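Aerobactin synthase IucC (Klebsiella pneumoniae, PDB 6CN7) probably catalyses the ATP-dependent attachment of the second N-acetyl-N-hydroxylysine to N-citryl-N-acetyl-N-hydroxylysine, giving the siderophore aerobactin, which chelates iron. Local coordinates at residues Leu111-Arg115 and Cys133-Gly137; Asn144-Arg148 and Tyr158-Tyr162. The protein carries 5 engineered substitutions. All coordinates share one frame; numbering follows the deposited sequence.

Overall arrangement
Contact 1 sets the start of the long loop between helices 128-133 and 152-158 against the end of helix 91-114; contact 2 sets the middle of that loop against the segment that follows helix 152-158. Their centres lie about 12 Å apart, on the same side of the chain's centre, and they meet directly. Lys145 NZ of contact 2 is hydrogen-bonded to Ser136 O of contact 1 at 2.9 Å, and Asn144 ND2 adds a weaker bond to the same oxygen. Cys133 CB also packs at 3.3 Å from Pro160 O. The aliphatic chain of Lys145 touches Leu111, so helix 91-114 borders both contacts. Within the IucA/IucC family region, the loop is thus tied both to this helix and to the segment before strand 165-174.

Contact 1. Residues Leu111-Arg115 and Cys133-Gly137; sequences LLKAR and CLLSG
The flat group of Arg115, its guanidinium, meets the backbone oxygen of Leu134 and the hydroxyl of Ser136 at a slant, so neither lies squarely on a face or at an edge. Arg115 NH2 stands 2.9 Å from Leu134 O, but the N-H points well off the oxygen (129°) and the hydrogen bond is weak. Ser136 OG, at 3.7 Å from the same NH2, is a neighbour and not a bonded partner. The stronger attachment of both groups is Glu375: it forms a salt bridge with Arg115 NH2 and a hydrogen bond with Ser136 OG through one carboxylate oxygen, which would draw the two segments together. The arrangement joins the C-terminal end of helix 91-114 to the loop leaving helix 128-133. In the last turn of the former, Arg115 N still bonds to Leu111 O at 2.9 Å, just where the chain departs from helical angles. Beside the aliphatic part of Arg115, Leu134 slides past in the opposite direction, its CD1 lying 4.1 Å from Arg115 CG. The other branch, CD2, rests on Ala114 CB at 3.9 Å and approaches Leu111 CD2. With CG anti to its carbonyl carbon (chi1 -64°), Leu111 lays both methyls against the loop backbone: its CD2 touches Leu134 CA at 3.7 Å, while CD1 settles 3.6 Å from Leu135 O and close to Ser136 CA.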
loop_
_atom_site.group_PDB
_atom_site.type_symbol
_atom_site.label_atom_id
_atom_site.label_comp_id
_atom_site.label_asym_id
_atom_site.label_seq_id
_atom_site.Cartn_x
_atom_site.Cartn_y
_atom_site.Cartn_z
ATOM N N LEU A 111 -0.158 16.507 -17.631
ATOM C CA LEU A 111 0.746 17.375 -18.376
ATOM C C LEU A 111 -0.023 18.257 -19.349
ATOM O O LEU A 111 0.315 19.432 -19.537
ATOM C CB LEU A 111 1.786 16.532 -19.118
ATOM C CG LEU A 111 2.727 15.718 -18.225
ATOM C CD1 LEU A 111 3.604 14.793 -19.052
ATOM C CD2 LEU A 111 3.587 16.638 -17.371
ATOM N N LEU A 112 -1.064 17.708 -19.974
ATOM C CA LEU A 112 -1.876 18.497 -20.893
ATOM C C LEU A 112 -2.561 19.648 -20.165
ATOM O O LEU A 112 -2.592 20.778 -20.665
ATOM C CB LEU A 112 -2.904 17.593 -21.575
ATOM C CG LEU A 112 -3.720 18.174 -22.733
ATOM C CD1 LEU A 112 -2.823 18.653 -23.863
ATOM C CD2 LEU A 112 -4.692 17.126 -23.238
ATOM N N LYS A 113 -3.112 19.379 -18.979
ATOM C CA LYS A 113 -3.760 20.432 -18.205
ATOM C C LYS A 113 -2.750 21.461 -17.708
ATOM O O LYS A 113 -3.008 22.669 -17.764
ATOM C CB LYS A 113 -4.524 19.821 -17.028
ATOM N N ALA A 114 -1.593 21.006 -17.222
ATOM C CA ALA A 114 -0.618 21.913 -16.629
ATOM C C ALA A 114 0.133 22.742 -17.662
ATOM O O ALA A 114 0.666 23.801 -17.313
ATOM C CB ALA A 114 0.389 21.126 -15.786
ATOM N N ARG A 115 0.187 22.293 -18.914
ATOM C CA ARG A 115 0.927 22.984 -19.960
ATOM C C ARG A 115 0.023 23.777 -20.899
ATOM O O ARG A 115 0.484 24.219 -21.956
ATOM C CB ARG A 115 1.764 21.976 -20.752
ATOM C CG ARG A 115 2.924 21.403 -19.945
ATOM C CD ARG A 115 3.561 20.196 -20.614
ATOM N NE ARG A 115 4.076 20.502 -21.944
ATOM C CZ ARG A 115 4.951 19.746 -22.601
ATOM N NH1 ARG A 115 5.357 20.107 -23.809
ATOM N NH2 ARG A 115 5.434 18.639 -22.050
ATOM N N CYS A 133 9.612 18.709 -14.178
ATOM C CA CYS A 133 8.391 17.983 -13.846
ATOM C C CYS A 133 7.467 17.846 -15.052
ATOM O O CYS A 133 6.779 16.830 -15.191
ATOM C CB CYS A 133 7.652 18.684 -12.704
ATOM S SG CYS A 133 8.394 18.462 -11.069
ATOM N N LEU A 134 7.436 18.847 -15.930
ATOM C CA LEU A 134 6.488 18.879 -17.034
ATOM C C LEU A 134 6.995 18.165 -18.280
ATOM O O LEU A 134 6.317 18.197 -19.314
ATOM C CB LEU A 134 6.136 20.330 -17.376
ATOM C CG LEU A 134 5.484 21.137 -16.248
ATOM C CD1 LEU A 134 5.232 22.557 -16.711
ATOM C CD2 LEU A 134 4.189 20.488 -15.781
ATOM N N LEU A 135 8.155 17.517 -18.210
ATOM C CA LEU A 135 8.656 16.778 -19.357
ATOM C C LEU A 135 7.780 15.558 -19.629
ATOM O O LEU A 135 7.186 14.973 -18.719
ATOM C CB LEU A 135 10.104 16.350 -19.126
ATOM C CG LEU A 135 11.130 17.485 -19.041
ATOM C CD1 LEU A 135 12.492 16.928 -18.676
ATOM C CD2 LEU A 135 11.207 18.260 -20.347
ATOM N N SER A 136 7.710 15.172 -20.906
ATOM C CA SER A 136 6.815 14.097 -21.322
ATOM C C SER A 136 7.241 12.737 -20.784
ATOM O O SER A 136 6.415 11.822 -20.731
ATOM C CB SER A 136 6.739 14.033 -22.846
ATOM O OG SER A 136 6.297 15.265 -23.386
ATOM N N GLY A 137 8.495 12.582 -20.385
ATOM C CA GLY A 137 8.995 11.297 -19.934
ATOM C C GLY A 137 9.857 10.617 -20.978
ATOM O O GLY A 137 10.294 11.211 -21.967
#

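Contact 2. Residues Asn144-Arg148 and Tyr158-Tyr162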
loop_
_atom_site.group_PDB
_atom_site.type_symbol
_atom_site.label_atom_id
_atom_site.label_comp_id
_atom_site.label_asym_id
_atom_site.label_seq_id
_atom_site.Cartn_x
_atom_site.Cartn_y
_atom_site.Cartn_z
ATOM N N ASN A 144 5.472 5.088 -20.395
ATOM C CA ASN A 144 6.640 5.609 -19.695
ATOM C C ASN A 144 6.325 6.161 -18.310
ATOM O O ASN A 144 7.242 6.647 -17.640
ATOM C CB ASN A 144 7.324 6.692 -20.535
ATOM C CG ASN A 144 6.437 7.896 -20.779
ATOM O OD1 ASN A 144 5.320 7.975 -20.272
ATOM N ND2 ASN A 144 6.940 8.849 -21.556
ATOM N N LYS A 145 5.071 6.108 -17.859
ATOM C CA LYS A 145 4.727 6.510 -16.499
ATOM C C LYS A 145 4.100 5.377 -15.698
ATOM O O LYS A 145 3.614 5.614 -14.587
ATOM C CB LYS A 145 3.785 7.714 -16.516
ATOM C CG LYS A 145 4.400 8.970 -17.105
ATOM C CD LYS A 145 3.388 10.096 -17.155
ATOM C CE LYS A 145 3.898 11.258 -17.983
ATOM N NZ LYS A 145 4.002 10.893 -19.423
ATOM N N GLY A 146 4.085 4.160 -16.230
ATOM C CA GLY A 146 3.666 3.022 -15.435
ATOM C C GLY A 146 4.689 2.723 -14.355
ATOM O O GLY A 146 5.898 2.796 -14.576
ATOM N N ARG A 147 4.193 2.415 -13.160
ATOM C CA ARG A 147 5.068 2.147 -12.022
ATOM C C ARG A 147 4.384 1.095 -11.159
ATOM O O ARG A 147 3.375 1.381 -10.506
ATOM C CB ARG A 147 5.353 3.427 -11.244
ATOM C CG ARG A 147 5.900 4.565 -12.119
ATOM C CD ARG A 147 5.909 5.889 -11.396
ATOM N NE ARG A 147 6.505 6.961 -12.202
ATOM C CZ ARG A 147 5.823 7.856 -12.918
ATOM N NH1 ARG A 147 4.496 7.837 -12.951
ATOM N NH2 ARG A 147 6.474 8.788 -13.603
ATOM N N ARG A 148 4.935 -0.119 -11.168
ATOM C CA ARG A 148 4.256 -1.278 -10.601
ATOM C C ARG A 148 3.797 -1.014 -9.173
ATOM O O ARG A 148 4.582 -0.597 -8.317
ATOM C CB ARG A 148 5.187 -2.491 -10.638
ATOM C CG ARG A 148 4.574 -3.775 -10.103
ATOM C CD ARG A 148 3.344 -4.179 -10.897
ATOM N NE ARG A 148 3.615 -4.224 -12.332
ATOM C CZ ARG A 148 4.206 -5.238 -12.956
ATOM N NH1 ARG A 148 4.408 -5.183 -14.265
ATOM N NH2 ARG A 148 4.598 -6.308 -12.274
ATOM N N TYR A 158 3.685 11.317 -5.481
ATOM C CA TYR A 158 5.125 11.105 -5.557
ATOM C C TYR A 158 5.704 11.119 -6.965
ATOM O O TYR A 158 6.932 11.170 -7.095
ATOM C CB TYR A 158 5.489 9.771 -4.888
ATOM C CG TYR A 158 4.934 9.648 -3.488
ATOM C CD1 TYR A 158 5.190 10.624 -2.533
ATOM C CD2 TYR A 158 4.132 8.573 -3.127
ATOM C CE1 TYR A 158 4.678 10.526 -1.254
ATOM C CE2 TYR A 158 3.616 8.463 -1.848
ATOM C CZ TYR A 158 3.891 9.443 -0.917
ATOM O OH TYR A 158 3.379 9.343 0.357
ATOM N N ALA A 159 4.874 11.082 -8.024
ATOM C CA ALA A 159 5.458 11.051 -9.358
ATOM C C ALA A 159 5.737 12.466 -9.858
ATOM O O ALA A 159 5.023 13.409 -9.504
ATOM C CB ALA A 159 4.528 10.337 -10.334
ATOM N N PRO A 160 6.763 12.639 -10.697
ATOM C CA PRO A 160 7.176 14.003 -11.063
ATOM C C PRO A 160 6.169 14.750 -11.918
ATOM O O PRO A 160 6.078 15.979 -11.800
ATOM C CB PRO A 160 8.497 13.779 -11.816
ATOM C CG PRO A 160 8.431 12.377 -12.304
ATOM C CD PRO A 160 7.663 11.620 -11.262
ATOM N N GLU A 161 5.412 14.065 -12.779
ATOM C CA GLU A 161 4.504 14.778 -13.671
ATOM C C GLU A 161 3.403 15.523 -12.924
ATOM O O GLU A 161 2.712 16.344 -13.539
ATOM C CB GLU A 161 3.880 13.819 -14.689
ATOM C CG GLU A 161 3.074 12.668 -14.101
ATOM C CD GLU A 161 3.910 11.426 -13.873
ATOM O OE1 GLU A 161 5.155 11.544 -13.812
ATOM O OE2 GLU A 161 3.319 10.330 -13.761
ATOM N N TYR A 162 3.221 15.270 -11.625
ATOM C CA TYR A 162 2.257 16.016 -10.827
ATOM C C TYR A 162 2.894 17.128 -10.001
ATOM O O TYR A 162 2.173 18.011 -9.524
ATOM C CB TYR A 162 1.490 15.060 -9.905
ATOM C CG TYR A 162 0.724 14.001 -10.666
ATOM C CD1 TYR A 162 -0.548 14.254 -11.157
ATOM C CD2 TYR A 162 1.278 12.750 -10.903
ATOM C CE1 TYR A 162 -1.250 13.291 -11.862
ATOM C CE2 TYR A 162 0.585 11.780 -11.602
ATOM C CZ TYR A 162 -0.678 12.056 -12.081
ATOM O OH TYR A 162 -1.366 11.088 -12.780
#
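Glu161 runs alongside the aliphatic chain of Lys145 and meets the guanidinium of Arg147 end-on with its carboxylate. Its CB lies 4.2 Å from Lys145 CE and its CG 4.0 Å from Lys145 CD, the two chains running past each other in opposite directions. CG is held between the backbone N and the carbonyl carbon (chi1 59°), and the bend that follows turns the carboxylate to Arg147. Glu161 CD then passes 3.6 Å from Lys145 CD. At the tip, OE2 accepts a hydrogen bond from Arg147 NH1 at 2.9 Å (151°) and packs 3.4 Å from Lys145 CD, while OE1 takes a more bent bond from Arg147 NH2 at 3.1 Å. With each nitrogen bonded to a different oxygen, the salt bridge is bidentate; both oxygens use their syn lone pairs. The planes are 30° apart, and both oxygens are tilted out of the guanidinium plane, OE1 the more. Ala159 CB lies over one face of the guanidinium, 3.6 Å from Arg147 NH1, and Lys145 CA over the opposite face, each toward the rim, which probably limits how far the group can turn. The ammonium of Lys145 bends away to Asp108 of helix 91-114, with a weak bond to Asn144 OD1. This largely buried ion pair thus bridges the loops on either side of helix 152-158, whose Leu155 touches Arg147, just ahead of strand 165-174.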